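Local coordinates for protein ornithine cyclodeaminase (Methanocaldococcus jannaschii, PDB 3MGJ) that probably converts ornithine to proline with release of ammonia, using NAD, the chain here being only the N-terminal domain of the longer enzyme, at residues M1-I13 with T44-E58. Numbering follows the deposited sequence.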
loop_
_atom_site.group_PDB
_atom_site.type_symbol
_atom_site.label_atom_id
_atom_site.label_comp_id
_atom_site.label_asym_id
_atom_site.label_seq_id
_atom_site.Cartn_x
_atom_site.Cartn_y
_atom_site.Cartn_z
HETATM N N MSE A 1 27.407 -2.322 -3.051
HETATM C CA MSE A 1 25.990 -2.084 -2.789
HETATM C C MSE A 1 25.151 -3.288 -3.183
HETATM O O MSE A 1 25.163 -3.716 -4.330
HETATM C CB MSE A 1 25.502 -0.856 -3.542
HETATM C CG MSE A 1 24.257 -0.247 -2.934
HETATM SE SE MSE A 1 23.217 0.911 -4.154
HETATM C CE MSE A 1 21.979 -0.411 -4.906
ATOM N N PHE A 2 24.411 -3.839 -2.235
ATOM C CA PHE A 2 23.609 -5.008 -2.531
ATOM C C PHE A 2 22.089 -4.739 -2.508
ATOM O O PHE A 2 21.622 -3.809 -1.854
ATOM C CB PHE A 2 24.003 -6.152 -1.600
ATOM C CG PHE A 2 23.608 -7.490 -2.109
ATOM C CD1 PHE A 2 24.267 -8.052 -3.193
ATOM C CD2 PHE A 2 22.558 -8.184 -1.530
ATOM C CE1 PHE A 2 23.888 -9.298 -3.682
ATOM C CE2 PHE A 2 22.171 -9.426 -2.017
ATOM C CZ PHE A 2 22.834 -9.984 -3.092
HETATM N N MSE A 3 21.333 -5.551 -3.249
HETATM C CA MSE A 3 19.873 -5.491 -3.244
HETATM C C MSE A 3 19.237 -6.855 -3.215
HETATM O O MSE A 3 19.622 -7.723 -3.974
HETATM C CB MSE A 3 19.359 -4.843 -4.517
HETATM C CG MSE A 3 19.966 -3.509 -4.863
HETATM SE SE MSE A 3 19.430 -3.067 -6.681
HETATM C CE MSE A 3 21.211 -2.683 -7.412
ATOM N N ARG A 4 18.235 -7.029 -2.371
ATOM C CA ARG A 4 17.337 -8.154 -2.511
ATOM C C ARG A 4 15.913 -7.654 -2.433
ATOM O O ARG A 4 15.654 -6.613 -1.870
ATOM C CB ARG A 4 17.587 -9.232 -1.452
ATOM C CG ARG A 4 16.878 -10.569 -1.760
ATOM C CD ARG A 4 17.303 -11.714 -0.825
ATOM N NE ARG A 4 18.498 -12.450 -1.271
ATOM C CZ ARG A 4 19.709 -12.350 -0.720
ATOM N NH1 ARG A 4 19.915 -11.534 0.305
ATOM N NH2 ARG A 4 20.718 -13.073 -1.193
ATOM N N GLU A 5 14.990 -8.408 -3.007
ATOM C CA GLU A 5 13.595 -8.017 -3.049
ATOM C C GLU A 5 12.808 -8.876 -2.079
ATOM O O GLU A 5 12.999 -10.084 -2.024
ATOM C CB GLU A 5 13.076 -8.214 -4.462
ATOM C CG GLU A 5 11.839 -7.428 -4.789
ATOM C CD GLU A 5 11.298 -7.753 -6.179
ATOM O OE1 GLU A 5 12.008 -8.458 -6.942
ATOM O OE2 GLU A 5 10.167 -7.305 -6.507
ATOM N N ILE A 6 11.938 -8.261 -1.289
ATOM C CA ILE A 6 11.097 -9.029 -0.377
ATOM C C ILE A 6 9.640 -8.781 -0.675
ATOM O O ILE A 6 9.310 -7.887 -1.426
ATOM C CB ILE A 6 11.367 -8.704 1.115
ATOM C CG1 ILE A 6 10.837 -7.320 1.466
ATOM C CG2 ILE A 6 12.834 -8.802 1.405
ATOM C CD1 ILE A 6 10.491 -7.161 2.894
ATOM N N GLU A 7 8.764 -9.570 -0.080
ATOM C CA GLU A 7 7.341 -9.361 -0.262
ATOM C C GLU A 7 6.606 -9.532 1.045
ATOM O O GLU A 7 6.839 -10.482 1.758
ATOM C CB GLU A 7 6.827 -10.334 -1.293
ATOM C CG GLU A 7 5.365 -10.323 -1.512
ATOM C CD GLU A 7 5.026 -11.216 -2.676
ATOM O OE1 GLU A 7 5.338 -10.809 -3.811
ATOM O OE2 GLU A 7 4.497 -12.336 -2.469
ATOM N N LEU A 8 5.762 -8.571 1.390
ATOM C CA LEU A 8 4.874 -8.747 2.529
ATOM C C LEU A 8 3.570 -9.242 1.987
ATOM O O LEU A 8 3.205 -8.925 0.871
ATOM C CB LEU A 8 4.638 -7.445 3.288
ATOM C CG LEU A 8 5.774 -6.898 4.142
ATOM C CD1 LEU A 8 6.579 -8.049 4.675
ATOM C CD2 LEU A 8 6.646 -6.001 3.325
ATOM N N ARG A 9 2.858 -10.016 2.782
ATOM C CA ARG A 9 1.597 -10.579 2.337
ATOM C C ARG A 9 0.616 -10.574 3.501
ATOM O O ARG A 9 0.986 -10.826 4.647
ATOM C CB ARG A 9 1.839 -11.990 1.828
ATOM C CG ARG A 9 0.717 -12.615 1.072
ATOM C CD ARG A 9 0.990 -14.102 0.901
ATOM N NE ARG A 9 -0.044 -14.787 0.121
ATOM C CZ ARG A 9 -1.185 -15.274 0.615
ATOM N NH1 ARG A 9 -1.485 -15.151 1.909
ATOM N NH2 ARG A 9 -2.037 -15.887 -0.201
ATOM N N GLY A 10 -0.636 -10.243 3.208
ATOM C CA GLY A 10 -1.675 -10.255 4.217
ATOM C C GLY A 10 -2.427 -8.950 4.368
ATOM O O GLY A 10 -3.021 -8.440 3.421
ATOM N N HIS A 11 -2.410 -8.423 5.588
ATOM C CA HIS A 11 -3.119 -7.201 5.914
ATOM C C HIS A 11 -2.222 -6.002 6.025
ATOM O O HIS A 11 -2.068 -5.423 7.086
ATOM C CB HIS A 11 -3.933 -7.386 7.178
ATOM C CG HIS A 11 -5.275 -7.975 6.910
ATOM N ND1 HIS A 11 -5.434 -9.189 6.270
ATOM C CD2 HIS A 11 -6.524 -7.506 7.143
ATOM C CE1 HIS A 11 -6.721 -9.452 6.143
ATOM N NE2 HIS A 11 -7.406 -8.445 6.664
ATOM N N ILE A 12 -1.653 -5.624 4.894
ATOM C CA ILE A 12 -0.721 -4.517 4.835
ATOM C C ILE A 12 -1.320 -3.219 5.360
ATOM O O ILE A 12 -0.675 -2.496 6.114
ATOM C CB ILE A 12 -0.224 -4.300 3.394
ATOM C CG1 ILE A 12 0.283 -5.622 2.826
ATOM C CG2 ILE A 12 0.869 -3.243 3.370
ATOM C CD1 ILE A 12 1.031 -6.447 3.850
ATOM N N ILE A 13 -2.558 -2.941 4.959
ATOM C CA ILE A 13 -3.260 -1.712 5.321
ATOM C C ILE A 13 -4.092 -1.868 6.592
ATOM O O ILE A 13 -4.807 -2.864 6.767
ATOM C CB ILE A 13 -4.189 -1.263 4.177
ATOM C CG1 ILE A 13 -3.415 -1.190 2.854
ATOM C CG2 ILE A 13 -4.844 0.070 4.509
ATOM C CD1 ILE A 13 -4.047 -1.987 1.737
ATOM N N THR A 44 -11.142 -8.967 2.964
ATOM C CA THR A 44 -10.965 -10.197 3.698
ATOM C C THR A 44 -9.886 -11.007 2.994
ATOM O O THR A 44 -9.326 -11.960 3.543
ATOM C CB THR A 44 -12.266 -10.971 3.719
ATOM O OG1 THR A 44 -12.044 -12.262 4.293
ATOM C CG2 THR A 44 -12.782 -11.135 2.298
ATOM N N ASP A 45 -9.600 -10.623 1.763
ATOM C CA ASP A 45 -8.496 -11.221 1.034
ATOM C C ASP A 45 -7.194 -10.481 1.339
ATOM O O ASP A 45 -7.202 -9.372 1.896
ATOM C CB ASP A 45 -8.777 -11.243 -0.466
ATOM C CG ASP A 45 -10.038 -12.005 -0.804
ATOM O OD1 ASP A 45 -10.435 -12.880 -0.005
ATOM O OD2 ASP A 45 -10.643 -11.731 -1.857
ATOM N N PRO A 46 -6.066 -11.103 0.987
ATOM C CA PRO A 46 -4.753 -10.554 1.319
ATOM C C PRO A 46 -4.246 -9.595 0.264
ATOM O O PRO A 46 -4.451 -9.811 -0.921
ATOM C CB PRO A 46 -3.850 -11.808 1.337
ATOM C CG PRO A 46 -4.799 -12.992 1.249
ATOM C CD PRO A 46 -5.960 -12.481 0.488
ATOM N N SER A 47 -3.570 -8.548 0.693
ATOM C CA SER A 47 -2.854 -7.701 -0.254
ATOM C C SER A 47 -1.398 -8.124 -0.260
ATOM O O SER A 47 -0.980 -8.943 0.545
ATOM C CB SER A 47 -2.962 -6.231 0.146
ATOM O OG SER A 47 -4.289 -5.906 0.533
ATOM N N TYR A 48 -0.615 -7.585 -1.173
ATOM C CA TYR A 48 0.809 -7.839 -1.097
ATOM C C TYR A 48 1.617 -6.628 -1.516
ATOM O O TYR A 48 1.166 -5.807 -2.297
ATOM C CB TYR A 48 1.212 -9.116 -1.861
ATOM C CG TYR A 48 1.201 -9.022 -3.364
ATOM C CD1 TYR A 48 2.173 -8.291 -4.045
ATOM C CD2 TYR A 48 0.247 -9.696 -4.116
ATOM C CE1 TYR A 48 2.179 -8.209 -5.431
ATOM C CE2 TYR A 48 0.248 -9.623 -5.519
ATOM C CZ TYR A 48 1.215 -8.874 -6.160
ATOM O OH TYR A 48 1.228 -8.789 -7.532
ATOM N N ALA A 49 2.800 -6.501 -0.947
ATOM C CA ALA A 49 3.708 -5.444 -1.322
ATOM C C ALA A 49 5.065 -6.047 -1.657
ATOM O O ALA A 49 5.552 -6.914 -0.950
ATOM C CB ALA A 49 3.830 -4.470 -0.184
ATOM N N LYS A 50 5.662 -5.608 -2.755
ATOM C CA LYS A 50 7.055 -5.926 -3.023
ATOM C C LYS A 50 7.931 -4.708 -2.727
ATOM O O LYS A 50 7.685 -3.616 -3.202
ATOM C CB LYS A 50 7.261 -6.374 -4.461
ATOM C CG LYS A 50 6.587 -7.644 -4.833
ATOM C CD LYS A 50 7.011 -8.033 -6.225
ATOM C CE LYS A 50 6.500 -9.414 -6.601
ATOM N NZ LYS A 50 5.323 -9.375 -7.499
ATOM N N ILE A 51 8.957 -4.919 -1.925
ATOM C CA ILE A 51 9.847 -3.873 -1.497
ATOM C C ILE A 51 11.253 -4.339 -1.776
ATOM O O ILE A 51 11.616 -5.460 -1.431
ATOM C CB ILE A 51 9.734 -3.666 0.009
ATOM C CG1 ILE A 51 8.319 -3.234 0.367
ATOM C CG2 ILE A 51 10.776 -2.690 0.493
ATOM C CD1 ILE A 51 7.954 -3.515 1.784
ATOM N N LEU A 52 12.023 -3.467 -2.416
ATOM C CA LEU A 52 13.444 -3.653 -2.635
ATOM C C LEU A 52 14.216 -3.069 -1.459
ATOM O O LEU A 52 13.966 -1.940 -1.048
ATOM C CB LEU A 52 13.828 -2.917 -3.900
ATOM C CG LEU A 52 15.183 -3.094 -4.559
ATOM C CD1 LEU A 52 15.224 -4.412 -5.294
ATOM C CD2 LEU A 52 15.360 -1.931 -5.517
ATOM N N VAL A 53 15.141 -3.851 -0.913
ATOM C CA VAL A 53 15.940 -3.449 0.238
ATOM C C VAL A 53 17.355 -3.246 -0.233
ATOM O O VAL A 53 17.886 -4.065 -0.952
ATOM C CB VAL A 53 15.936 -4.538 1.324
ATOM C CG1 VAL A 53 16.807 -4.126 2.492
ATOM C CG2 VAL A 53 14.537 -4.791 1.795
ATOM N N ILE A 54 17.968 -2.149 0.160
ATOM C CA ILE A 54 19.284 -1.810 -0.343
ATOM C C ILE A 54 20.243 -1.509 0.808
ATOM O O ILE A 54 19.965 -0.690 1.679
ATOM C CB ILE A 54 19.209 -0.575 -1.240
ATOM C CG1 ILE A 54 18.004 -0.664 -2.177
ATOM C CG2 ILE A 54 20.483 -0.416 -1.999
ATOM C CD1 ILE A 54 17.729 0.605 -2.934
ATOM N N GLY A 55 21.382 -2.179 0.815
ATOM C CA GLY A 55 22.381 -1.939 1.831
ATOM C C GLY A 55 23.739 -1.789 1.192
ATOM O O GLY A 55 23.878 -1.849 -0.026
ATOM N N ARG A 56 24.748 -1.605 2.028
ATOM C CA ARG A 56 26.098 -1.356 1.557
ATOM C C ARG A 56 26.746 -2.606 0.971
ATOM O O ARG A 56 27.655 -2.507 0.143
ATOM C CB ARG A 56 26.931 -0.858 2.718
ATOM C CG ARG A 56 26.886 -1.776 3.906
ATOM C CD ARG A 56 27.884 -1.316 4.904
ATOM N NE ARG A 56 27.863 -2.137 6.097
ATOM C CZ ARG A 56 27.167 -1.831 7.181
ATOM N NH1 ARG A 56 26.437 -0.723 7.203
ATOM N NH2 ARG A 56 27.196 -2.638 8.232
ATOM N N ASP A 57 26.289 -3.775 1.410
ATOM C CA ASP A 57 26.822 -5.024 0.905
ATOM C C ASP A 57 25.938 -6.203 1.299
ATOM O O ASP A 57 25.038 -6.069 2.116
ATOM C CB ASP A 57 28.283 -5.217 1.346
ATOM C CG ASP A 57 28.483 -5.068 2.855
ATOM O OD1 ASP A 57 27.566 -5.421 3.633
ATOM O OD2 ASP A 57 29.579 -4.613 3.263
ATOM N N GLU A 58 26.173 -7.362 0.703
ATOM C CA GLU A 58 25.276 -8.478 0.940
ATOM C C GLU A 58 25.239 -8.922 2.396
ATOM O O GLU A 58 24.184 -9.161 2.947
ATOM C CB GLU A 58 25.635 -9.644 0.044
ATOM C CG GLU A 58 24.641 -10.773 0.100
ATOM C CD GLU A 58 25.116 -11.942 -0.713
ATOM O OE1 GLU A 58 26.100 -11.722 -1.464
ATOM O OE2 GLU A 58 24.534 -13.055 -0.596
#
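The ring of Phe-2 lies against Glu-58 at one end of an antiparallel strand pair: CG of Glu-58 sits 3.7 Å from the ring centroid, 17° off the normal, a CH-pi contact over one face. The carboxylate continues this stack, its plane turned only 13° from the ring. Phe-2 reaches this place because its CG stands trans to the backbone N (chi1 -160°), laying the ring along the first turn of the helix. Without the ring, with an alanine in its place, the Glu-58 chain is likely to lose the flat surface it lies on, and its carboxylate to be freer to turn. That carboxylate also makes a long salt bridge, OE2 to NH2 of Arg-4 at 3.9 Å, approached in the guanidinium plane; Asp-62 takes NH1 of Arg-4.

Between strands 2-10 and 47-55 the backbone ladder runs from Phe-2/Gly-55 to Gly-10/Ser-47, with Ile-6 N to Ile-51 O at 2.8 Å and nearly straight. On the face bearing Glu-5 and Glu-7, Lys-50 runs alongside Glu-7, whose OE1 is 3.3 Å from CE of Lys-50. The Glu-7 to Lys-50 salt bridge is long, and NZ of Lys-50 pairs more firmly with Glu-36. On the other face Ile-6 lies beside Ile-51, CG1 to CB 4.1 Å.

These, the first and third strands, form the middle of a four-stranded antiparallel sheet of ferredoxin-like topology, with 31-38 beside 47-55 and 78-83 beside 2-10. Helix 58-74 covers the face of Phe-2, Ile-6 and Val-53 through Val-61 and Leu-65, and Asp-57 caps its start by bonding His-60 N.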